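Local coordinates for lipolytic enzyme (Clostridium thermocellum, PDB 2VPT), which is the catalytic domain of a cellulosomal family 3 carbohydrate esterase, a hydrolase of the SGNH/GDSL superfamily that probably removes acetyl groups from xylan, at residues Thr29-Tyr32 with Arg33-Gln37; Asn77-Thr81 with His82-Val86; Thr105-Ser108 with Asn109-Gln113; Asn139-Ile142 with Pro143-Gln147. All blocks are in the same frame, centred on the assembly; numbering follows the deposited sequence.

Contact 1: Thr29-Tyr32 with Arg33-Gln37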
loop_
_atom_site.group_PDB
_atom_site.type_symbol
_atom_site.label_atom_id
_atom_site.label_comp_id
_atom_site.label_asym_id
_atom_site.label_seq_id
_atom_site.Cartn_x
_atom_site.Cartn_y
_atom_site.Cartn_z
ATOM N N THR A 29 11.809 2.447 -4.512
ATOM C CA THR A 29 11.853 3.163 -5.816
ATOM C C THR A 29 13.282 3.598 -6.133
ATOM O O THR A 29 13.850 3.252 -7.170
ATOM C CB THR A 29 10.934 4.378 -5.780
ATOM O OG1 THR A 29 9.627 3.944 -5.385
ATOM C CG2 THR A 29 10.862 5.057 -7.146
ATOM N N GLU A 30 13.885 4.350 -5.224
ATOM C CA GLU A 30 15.237 4.865 -5.472
ATOM C C GLU A 30 16.284 3.760 -5.375
ATOM O O GLU A 30 17.250 3.740 -6.134
ATOM C CB GLU A 30 15.536 6.021 -4.530
ATOM C CG GLU A 30 16.912 6.665 -4.665
ATOM C CD GLU A 30 17.124 7.358 -5.992
ATOM O OE1 GLU A 30 16.133 7.725 -6.663
ATOM O OE2 GLU A 30 18.310 7.554 -6.356
ATOM N N LEU A 31 16.125 2.821 -4.444
ATOM C CA LEU A 31 17.142 1.797 -4.313
ATOM C C LEU A 31 17.173 0.895 -5.544
ATOM O O LEU A 31 18.251 0.493 -5.988
ATOM C CB LEU A 31 16.946 0.965 -3.040
ATOM C CG LEU A 31 18.032 -0.071 -2.750
ATOM C CD1 LEU A 31 19.408 0.582 -2.623
ATOM C CD2 LEU A 31 17.690 -0.821 -1.479
ATOM N N TYR A 32 16.007 0.588 -6.117
ATOM C CA TYR A 32 15.971 -0.210 -7.340
ATOM C C TYR A 32 16.753 0.486 -8.452
ATOM O O TYR A 32 17.492 -0.180 -9.192
ATOM C CB TYR A 32 14.524 -0.469 -7.779
ATOM C CG TYR A 32 14.411 -1.495 -8.879
ATOM C CD1 TYR A 32 14.454 -2.846 -8.597
ATOM C CD2 TYR A 32 14.322 -1.107 -10.209
ATOM C CE1 TYR A 32 14.388 -3.797 -9.584
ATOM C CE2 TYR A 32 14.247 -2.046 -11.204
ATOM C CZ TYR A 32 14.280 -3.386 -10.903
ATOM O OH TYR A 32 14.204 -4.352 -11.882
ATOM N N ARG A 33 16.597 1.798 -8.547
ATOM C CA ARG A 33 17.361 2.598 -9.518
ATOM C C ARG A 33 18.851 2.475 -9.269
ATOM O O ARG A 33 19.620 2.188 -10.189
ATOM C CB ARG A 33 16.988 4.076 -9.446
ATOM C CG ARG A 33 15.596 4.402 -9.948
ATOM C CD ARG A 33 15.371 5.880 -10.109
ATOM N NE ARG A 33 16.152 6.420 -11.227
ATOM C CZ ARG A 33 16.038 7.658 -11.717
ATOM N NH1 ARG A 33 15.175 8.526 -11.202
ATOM N NH2 ARG A 33 16.808 8.027 -12.734
ATOM N N LEU A 34 19.269 2.698 -8.021
ATOM C CA LEU A 34 20.701 2.721 -7.725
ATOM C C LEU A 34 21.344 1.381 -7.984
ATOM O O LEU A 34 22.443 1.317 -8.531
ATOM C CB LEU A 34 20.948 3.144 -6.270
ATOM C CG LEU A 34 20.541 4.554 -5.855
ATOM C CD1 LEU A 34 20.571 4.749 -4.332
ATOM C CD2 LEU A 34 21.409 5.608 -6.563
ATOM N N LEU A 35 20.684 0.303 -7.592
ATOM C CA LEU A 35 21.232 -1.029 -7.764
ATOM C C LEU A 35 21.299 -1.418 -9.233
ATOM O O LEU A 35 22.275 -2.031 -9.672
ATOM C CB LEU A 35 20.441 -2.066 -6.968
ATOM C CG LEU A 35 20.516 -1.938 -5.449
ATOM C CD1 LEU A 35 19.569 -2.964 -4.829
ATOM C CD2 LEU A 35 21.936 -2.106 -4.931
ATOM N N THR A 36 20.270 -1.053 -9.986
ATOM C CA THR A 36 20.261 -1.294 -11.425
ATOM C C THR A 36 21.359 -0.483 -12.114
ATOM O O THR A 36 22.100 -1.023 -12.933
ATOM C CB THR A 36 18.884 -0.997 -12.024
ATOM O OG1 THR A 36 17.909 -1.829 -11.405
ATOM C CG2 THR A 36 18.854 -1.309 -13.530
ATOM N N GLN A 37 21.493 0.788 -11.766
ATOM C CA GLN A 37 22.578 1.620 -12.312
ATOM C C GLN A 37 23.962 1.052 -12.015
ATOM O O GLN A 37 24.902 1.219 -12.815
ATOM C CB GLN A 37 22.477 3.048 -11.795
ATOM C CG GLN A 37 21.313 3.811 -12.355
ATOM C CD GLN A 37 21.228 5.224 -11.827
ATOM O OE1 GLN A 37 20.981 6.173 -12.585
ATOM N NE2 GLN A 37 21.450 5.386 -10.532
#

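Contact 2: Asn77-Thr81 with His82-Val86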
loop_
_atom_site.group_PDB
_atom_site.type_symbol
_atom_site.label_atom_id
_atom_site.label_comp_id
_atom_site.label_asym_id
_atom_site.label_seq_id
_atom_site.Cartn_x
_atom_site.Cartn_y
_atom_site.Cartn_z
ATOM N N ASN A 77 6.614 -18.724 6.069
ATOM C CA ASN A 77 5.860 -18.928 4.835
ATOM C C ASN A 77 6.342 -18.035 3.698
ATOM O O ASN A 77 6.471 -18.482 2.550
ATOM C CB ASN A 77 4.366 -18.723 5.073
ATOM C CG ASN A 77 3.801 -19.701 6.087
ATOM O OD1 ASN A 77 4.205 -20.858 6.145
ATOM N ND2 ASN A 77 2.850 -19.238 6.879
ATOM N N TRP A 78 6.612 -16.772 4.014
ATOM C CA TRP A 78 7.097 -15.836 3.006
ATOM C C TRP A 78 8.445 -16.299 2.449
ATOM O O TRP A 78 8.676 -16.266 1.245
ATOM C CB TRP A 78 7.246 -14.441 3.606
ATOM C CG TRP A 78 5.991 -13.868 4.177
ATOM C CD1 TRP A 78 4.706 -14.258 3.928
ATOM C CD2 TRP A 78 5.903 -12.768 5.069
ATOM N NE1 TRP A 78 3.835 -13.488 4.641
ATOM C CE2 TRP A 78 4.541 -12.544 5.330
ATOM C CE3 TRP A 78 6.849 -11.931 5.655
ATOM C CZ2 TRP A 78 4.100 -11.534 6.180
ATOM C CZ3 TRP A 78 6.404 -10.929 6.502
ATOM C CH2 TRP A 78 5.050 -10.743 6.751
ATOM N N LEU A 79 9.347 -16.709 3.332
ATOM C CA LEU A 79 10.649 -17.212 2.913
ATOM C C LEU A 79 10.529 -18.440 2.025
ATOM O O LEU A 79 11.238 -18.559 1.031
ATOM C CB LEU A 79 11.496 -17.543 4.145
ATOM C CG LEU A 79 11.987 -16.321 4.933
ATOM C CD1 LEU A 79 12.534 -16.730 6.308
ATOM C CD2 LEU A 79 13.049 -15.587 4.152
ATOM N N ASN A 80 9.659 -19.368 2.403
ATOM C CA ASN A 80 9.498 -20.585 1.608
ATOM C C ASN A 80 8.839 -20.291 0.261
ATOM O O ASN A 80 9.198 -20.887 -0.753
ATOM C CB ASN A 80 8.721 -21.645 2.392
ATOM C CG ASN A 80 9.566 -22.302 3.485
ATOM O OD1 ASN A 80 9.053 -22.665 4.550
ATOM N ND2 ASN A 80 10.862 -22.451 3.226
ATOM N N THR A 81 7.894 -19.354 0.237
ATOM C CA THR A 81 7.200 -18.996 -0.990
ATOM C C THR A 81 8.113 -18.277 -1.977
ATOM O O THR A 81 8.125 -18.591 -3.168
ATOM C CB THR A 81 5.983 -18.109 -0.687
ATOM O OG1 THR A 81 5.025 -18.860 0.072
ATOM C CG2 THR A 81 5.324 -17.607 -1.967
ATOM N N HIS A 82 8.909 -17.334 -1.481
ATOM C CA HIS A 82 9.668 -16.440 -2.368
ATOM C C HIS A 82 11.146 -16.778 -2.495
ATOM O O HIS A 82 11.801 -16.309 -3.423
ATOM C CB HIS A 82 9.477 -14.991 -1.924
ATOM C CG HIS A 82 8.052 -14.550 -1.984
ATOM N ND1 HIS A 82 7.384 -14.371 -3.176
ATOM C CD2 HIS A 82 7.153 -14.307 -1.003
ATOM C CE1 HIS A 82 6.139 -14.011 -2.923
ATOM N NE2 HIS A 82 5.969 -13.973 -1.613
ATOM N N ASN A 83 11.655 -17.583 -1.567
ATOM C CA ASN A 83 13.041 -18.061 -1.591
ATOM C C ASN A 83 14.060 -16.974 -1.950
ATOM O O ASN A 83 14.848 -17.114 -2.874
ATOM C CB ASN A 83 13.178 -19.282 -2.517
ATOM C CG ASN A 83 14.474 -20.030 -2.309
ATOM O OD1 ASN A 83 15.010 -20.088 -1.202
ATOM N ND2 ASN A 83 14.990 -20.609 -3.387
ATOM N N PRO A 84 14.074 -15.884 -1.183
ATOM C CA PRO A 84 14.990 -14.806 -1.503
ATOM C C PRO A 84 16.449 -15.164 -1.226
ATOM O O PRO A 84 16.734 -15.970 -0.345
ATOM C CB PRO A 84 14.560 -13.704 -0.539
ATOM C CG PRO A 84 13.984 -14.437 0.612
ATOM C CD PRO A 84 13.290 -15.600 0.028
ATOM N N ASP A 85 17.347 -14.530 -1.959
ATOM C CA ASP A 85 18.786 -14.617 -1.683
ATOM C C ASP A 85 19.185 -13.701 -0.526
ATOM O O ASP A 85 20.103 -13.997 0.237
ATOM C CB ASP A 85 19.572 -14.250 -2.940
ATOM C CG ASP A 85 19.238 -15.141 -4.106
ATOM O OD1 ASP A 85 19.401 -16.367 -3.956
ATOM O OD2 ASP A 85 18.798 -14.629 -5.152
ATOM N N VAL A 86 18.465 -12.588 -0.388
ATOM C CA VAL A 86 18.780 -11.530 0.551
ATOM C C VAL A 86 17.463 -11.047 1.154
ATOM O O VAL A 86 16.442 -10.960 0.454
ATOM C CB VAL A 86 19.456 -10.337 -0.174
ATOM C CG1 VAL A 86 19.756 -9.187 0.770
ATOM C CG2 VAL A 86 20.753 -10.776 -0.872
#

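Contact 3: Thr105-Ser108 with Asn109-Gln113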
loop_
_atom_site.group_PDB
_atom_site.type_symbol
_atom_site.label_atom_id
_atom_site.label_comp_id
_atom_site.label_asym_id
_atom_site.label_seq_id
_atom_site.Cartn_x
_atom_site.Cartn_y
_atom_site.Cartn_z
ATOM N N THR A 105 14.766 -8.680 22.477
ATOM C CA THR A 105 14.718 -10.129 22.426
ATOM C C THR A 105 13.951 -10.650 21.202
ATOM O O THR A 105 14.360 -11.631 20.565
ATOM C CB THR A 105 14.111 -10.727 23.728
ATOM O OG1 THR A 105 14.971 -10.419 24.830
ATOM C CG2 THR A 105 13.973 -12.217 23.607
ATOM N N GLY A 106 12.851 -9.987 20.869
ATOM C CA GLY A 106 12.074 -10.355 19.696
ATOM C C GLY A 106 12.876 -10.222 18.408
ATOM O O GLY A 106 12.824 -11.111 17.563
ATOM N N LEU A 107 13.634 -9.137 18.286
ATOM C CA LEU A 107 14.472 -8.933 17.092
ATOM C C LEU A 107 15.542 -10.025 16.991
ATOM O O LEU A 107 15.751 -10.611 15.934
ATOM C CB LEU A 107 15.100 -7.546 17.104
ATOM C CG LEU A 107 15.960 -7.227 15.876
ATOM C CD1 LEU A 107 15.102 -7.237 14.594
ATOM C CD2 LEU A 107 16.677 -5.898 16.081
ATOM N N SER A 108 16.210 -10.300 18.112
ATOM C CA SER A 108 17.250 -11.318 18.154
ATOM C C SER A 108 16.687 -12.662 17.731
ATOM O O SER A 108 17.279 -13.378 16.930
ATOM C CB SER A 108 17.818 -11.419 19.579
ATOM O OG SER A 108 18.893 -12.353 19.629
ATOM N N ASN A 109 15.527 -13.010 18.284
ATOM C CA ASN A 109 14.887 -14.275 17.960
ATOM C C ASN A 109 14.422 -14.350 16.504
ATOM O O ASN A 109 14.482 -15.404 15.887
ATOM C CB ASN A 109 13.705 -14.554 18.905
ATOM C CG ASN A 109 14.144 -14.822 20.322
ATOM O OD1 ASN A 109 15.321 -15.110 20.582
ATOM N ND2 ASN A 109 13.209 -14.700 21.253
ATOM N N LEU A 110 13.930 -13.228 15.977
ATOM C CA LEU A 110 13.514 -13.181 14.578
ATOM C C LEU A 110 14.693 -13.393 13.626
ATOM O O LEU A 110 14.556 -14.104 12.646
ATOM C CB LEU A 110 12.793 -11.857 14.298
ATOM C CG LEU A 110 12.398 -11.605 12.834
ATOM C CD1 LEU A 110 11.517 -12.729 12.298
ATOM C CD2 LEU A 110 11.670 -10.276 12.746
ATOM N N ILE A 111 15.841 -12.799 13.927
ATOM C CA ILE A 111 17.053 -13.024 13.134
ATOM C C ILE A 111 17.402 -14.511 13.135
ATOM O O ILE A 111 17.634 -15.108 12.094
ATOM C CB ILE A 111 18.240 -12.174 13.655
ATOM C CG1 ILE A 111 17.974 -10.676 13.393
ATOM C CG2 ILE A 111 19.573 -12.626 13.022
ATOM C CD1 ILE A 111 18.852 -9.750 14.206
ATOM N N ASP A 112 17.406 -15.115 14.321
ATOM C CA ASP A 112 17.705 -16.546 14.431
ATOM C C ASP A 112 16.720 -17.381 13.627
ATOM O O ASP A 112 17.103 -18.323 12.942
ATOM C CB ASP A 112 17.657 -17.018 15.889
ATOM C CG ASP A 112 18.788 -16.453 16.745
ATOM O OD1 ASP A 112 19.718 -15.823 16.203
ATOM O OD2 ASP A 112 18.728 -16.648 17.981
ATOM N N GLN A 113 15.446 -17.016 13.710
ATOM C CA GLN A 113 14.392 -17.726 12.998
ATOM C C GLN A 113 14.586 -17.704 11.484
ATOM O O GLN A 113 14.419 -18.708 10.808
ATOM C CB GLN A 113 13.036 -17.116 13.350
ATOM C CG GLN A 113 11.855 -17.790 12.671
ATOM C CD GLN A 113 10.534 -17.094 12.991
ATOM O OE1 GLN A 113 10.444 -16.329 13.937
ATOM N NE2 GLN A 113 9.515 -17.360 12.197
HETATM O O HOH W 1 17.964 -14.782 20.096
#

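Contact 4: Asn139-Ile142 with Pro143-Gln147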
loop_
_atom_site.group_PDB
_atom_site.type_symbol
_atom_site.label_atom_id
_atom_site.label_comp_id
_atom_site.label_asym_id
_atom_site.label_seq_id
_atom_site.Cartn_x
_atom_site.Cartn_y
_atom_site.Cartn_z
ATOM N N ASN A 139 16.726 2.180 18.491
ATOM C CA ASN A 139 17.911 2.198 17.618
ATOM C C ASN A 139 19.154 1.768 18.396
ATOM O O ASN A 139 19.983 1.005 17.891
ATOM C CB ASN A 139 18.161 3.595 17.057
ATOM C CG ASN A 139 17.199 3.987 15.961
ATOM O OD1 ASN A 139 16.428 3.172 15.454
ATOM N ND2 ASN A 139 17.254 5.252 15.579
ATOM N N ALA A 140 19.278 2.248 19.638
ATOM C CA ALA A 140 20.465 1.980 20.440
ATOM C C ALA A 140 20.775 0.505 20.583
ATOM O O ALA A 140 21.945 0.129 20.660
ATOM C CB ALA A 140 20.321 2.605 21.825
ATOM N N VAL A 141 19.758 -0.347 20.673
ATOM C CA VAL A 141 19.992 -1.775 20.936
ATOM C C VAL A 141 20.358 -2.610 19.711
ATOM O O VAL A 141 20.900 -3.704 19.839
ATOM C CB VAL A 141 18.796 -2.453 21.664
ATOM C CG1 VAL A 141 18.399 -1.638 22.912
ATOM C CG2 VAL A 141 17.605 -2.667 20.739
ATOM N N ILE A 142 20.092 -2.099 18.509
ATOM C CA ILE A 142 20.195 -2.926 17.316
ATOM C C ILE A 142 21.637 -3.301 16.916
ATOM O O ILE A 142 21.891 -4.457 16.621
ATOM C CB ILE A 142 19.425 -2.272 16.155
ATOM C CG1 ILE A 142 17.929 -2.207 16.501
ATOM C CG2 ILE A 142 19.623 -3.075 14.858
ATOM C CD1 ILE A 142 17.086 -1.435 15.505
ATOM N N PRO A 143 22.576 -2.326 16.911
ATOM C CA PRO A 143 23.934 -2.712 16.484
ATOM C C PRO A 143 24.565 -3.856 17.284
ATOM O O PRO A 143 25.250 -4.707 16.727
ATOM C CB PRO A 143 24.747 -1.431 16.657
ATOM C CG PRO A 143 23.803 -0.346 16.840
ATOM C CD PRO A 143 22.469 -0.889 17.189
ATOM N N GLY A 144 24.340 -3.874 18.601
ATOM C CA GLY A 144 24.900 -4.927 19.435
ATOM C C GLY A 144 24.301 -6.290 19.172
ATOM O O GLY A 144 24.994 -7.303 19.191
ATOM N N ILE A 145 22.996 -6.319 18.884
ATOM C CA ILE A 145 22.330 -7.565 18.560
ATOM C C ILE A 145 22.908 -8.124 17.258
ATOM O O ILE A 145 23.228 -9.306 17.152
ATOM C CB ILE A 145 20.798 -7.374 18.405
ATOM C CG1 ILE A 145 20.158 -7.071 19.768
ATOM C CG2 ILE A 145 20.161 -8.591 17.791
ATOM C CD1 ILE A 145 18.835 -6.346 19.648
ATOM N N VAL A 146 23.039 -7.262 16.252
ATOM C CA VAL A 146 23.564 -7.718 14.971
ATOM C C VAL A 146 25.011 -8.191 15.117
ATOM O O VAL A 146 25.369 -9.238 14.604
ATOM C CB VAL A 146 23.445 -6.631 13.895
ATOM C CG1 VAL A 146 24.195 -7.053 12.635
ATOM C CG2 VAL A 146 21.960 -6.352 13.583
ATOM N N GLN A 147 25.818 -7.429 15.856
ATOM C CA GLN A 147 27.241 -7.760 15.994
ATOM C C GLN A 147 27.481 -9.109 16.680
ATOM O O GLN A 147 28.368 -9.853 16.277
ATOM C CB GLN A 147 27.984 -6.648 16.715
ATOM C CG GLN A 147 29.512 -6.770 16.630
ATOM C CD GLN A 147 30.030 -6.664 15.205
ATOM O OE1 GLN A 147 29.788 -5.670 14.510
ATOM N NE2 GLN A 147 30.733 -7.693 14.759
#

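Contact 1: Thr29-Tyr32 with Arg33-Gln37
Thr36 and Tyr32 meet twice, one helical turn apart, near the C-terminal end of helix 28-37. This is an i to i+4 contact within a single amphipathic helix of the SGNH hydrolase fold. Tyr32 O accepts two bonds from the same residue: the backbone N-H of Thr36 at 3.0 Å and its hydroxyl OG1 at 2.8 Å. The two donors approach from opposite faces of the carbonyl plane. The hydroxyl can turn back onto the helix because OG1 is anti to the carbonyl carbon (chi1 -59°). In that place it also lies over one face of the Tyr32 ring, near the rim on the CE2 side.

On another side of the helix, Leu35 packs against Leu31, with CG of Leu31 3.9 Å from CD1 of Leu35. The backbone bond from Leu35 N to Leu31 O, 2.9 Å, links the same two residues. Glu30 crosses over Leu34 at a slant. Its chain bends at chi2 (65°), which brings OE2 to 3.7 Å from Leu34 CD2.

Further out, the helix packs against helix 181-203 on one side and a loop on another: Glu30 touches Ala188, Leu31 touches Trp191, and Leu34 touches Asn189 and Tyr192. Tyr32 instead packs on Leu55 and Pro56, in the loop that leads toward the calcium ligands Asp57 and Asp59, and its side chain is about 7 Å from the calcium ion. At the far end of the ring, Tyr32 OH makes a weak hydrogen bond with Ile42 O.

Contact 2: Asn77-Thr81 with His82-Val86
The contact between Thr81 and His82, with Leu79 and Pro84 beside it, is a local one at the C-terminal end of helix 68-82, where the chain turns toward strand 86-90. The methyl of Thr81 sits over the imidazole of its neighbour. CG2 is 3.7 Å from the centroid of the His82 ring and 10° off its normal, a CH-pi contact. The two side chains run side by side and point the same way. On the far end of the ring, NE2 of His82 is hydrogen-bonded to Ser47 OG, which helps fix the ring's rotation.

The last helical bonds are His82 N to Trp78 O, 2.9 Å, and Asn83 N to Leu79 O, 2.8 Å. The second is more bent, with 139° at the hydrogen. Asn83 then leaves the helix with positive phi (43°), and Pro84 follows. This is a helix-to-strand connection of the alpha/beta SGNH hydrolase fold. The Pro84 ring still touches the helix: its CG lies 3.8 Å from Leu79 CD2, the two side chains crossing at about a right angle. Pro84 and His82 also touch Met9 of strand 5-12 and Val45 in a loop. The amide oxygen OD1 of Asn83 accepts a hydrogen bond from Lys118 NZ.

Contact 3: Thr105-Ser108 with Asn109-Gln113
Leu107 and Ile111 form the packed side of this helical turn, and Ser108, Asn109 and Asp112 form its watery side. All lie in helix 104-117. On the packed side the contact between the two is modest: Leu107 CG is 4.2 Å from Ile111 CD1. The backbone bond from Ile111 N to Leu107 O, 3.0 Å, joins the same pair. Both side chains also pack beyond the segment: Leu107 touches Ile68 of helix 68-82 and Ile142 of helix 142-151, and Ile111 rests on Leu123 and Val125 of strand 122-126. Ser108 and Ile111 both touch Ile145 of helix 142-151.

On the other side, one water links three side chains. It accepts from Ser108 OG at 2.6 Å and donates to Asn109 OD1 at 2.7 Å and to Asp112 OD2 at 2.9 Å. The hydroxyl of Ser108 points anti to its own N (chi1 -177°), which carries it to the water. Lys149 NZ completes this polar group, with a hydrogen bond to Ser108 OG and a salt bridge to Asp112 OD1. At the edge, Thr105 and Asn109 lie alongside each other, with Thr105 CG2 3.5 Å from Asn109 ND2.

The division into an apolar face turned to the sheet and the neighbouring helices, and a polar face with a bound water, is that of an amphipathic helix flanking the sheet of an alpha/beta SGNH hydrolase.

Contact 4: Asn139-Ile142 with Pro143-Gln147
Ile142 and Val146 are joined by the firmer of the two backbone hydrogen bonds across this junction. Val146 N reaches Ile142 O at 3.1 Å, with 170° at the hydrogen and the donor nearly along the C=O axis. The bond from Ile145 N to Val141 O is weak, at 3.5 Å. Just before these, Ile142 N bonds to Asn139 O at 3.2 Å, closing a type I beta turn from Asn139 to Ile142.

The proline accounts for a different kind of contact. Pro143 has no N-H to offer, and its ring carbon CD stands 3.2 Å from Asn139 O. The same CD is 3.5 Å from Ile142 CB, a tight approach between neighbours in sequence.

Apolar contacts follow the turn of the helix. Val141 and Ile145 lie side by side and point the same way, with Val141 CG2 4.0 Å from Ile145 CD1. That methyl of Val141 takes the place between the backbone N and the carbonyl carbon (chi1 -51° for CG1). Ile145 CD1 also comes to 3.4 Å from Val141 O. Ile142 CG2 and Val146 CG2 meet more loosely, at 4.2 Å.

Further out, Ile142 and Val146 pack on Val125 and Phe158 of the sheet, and Val141 and Ile145 on Ala104 of helix 104-117. The side chain of Asn139 is held by Tyr128 O, through ND2. The whole is a beta turn leading into a helix with proline in its first turn, here at the start of helix 142-151 of the SGNH hydrolase fold.

The four contacts follow one another along the chain, all within the GDSL-like hydrolase domain, and each centre is about 15 Å from the centre of the chain. Contacts 3 and 4 are neighbours, with centres 12 Å apart. They touch where helices 104-117 and 142-151 pack: Leu107 CD2 is 3.9 Å from Ile142 CG1. Contact 2 has its centre 17 Å from that of contact 3. Helix 28-37, with contact 1, lies across the chain's centre from contacts 3 and 4, its contact centre 29 Å and 27 Å from theirs. The helices thus flank the mainly parallel sheet, as in the alpha/beta sandwich of SGNH hydrolases.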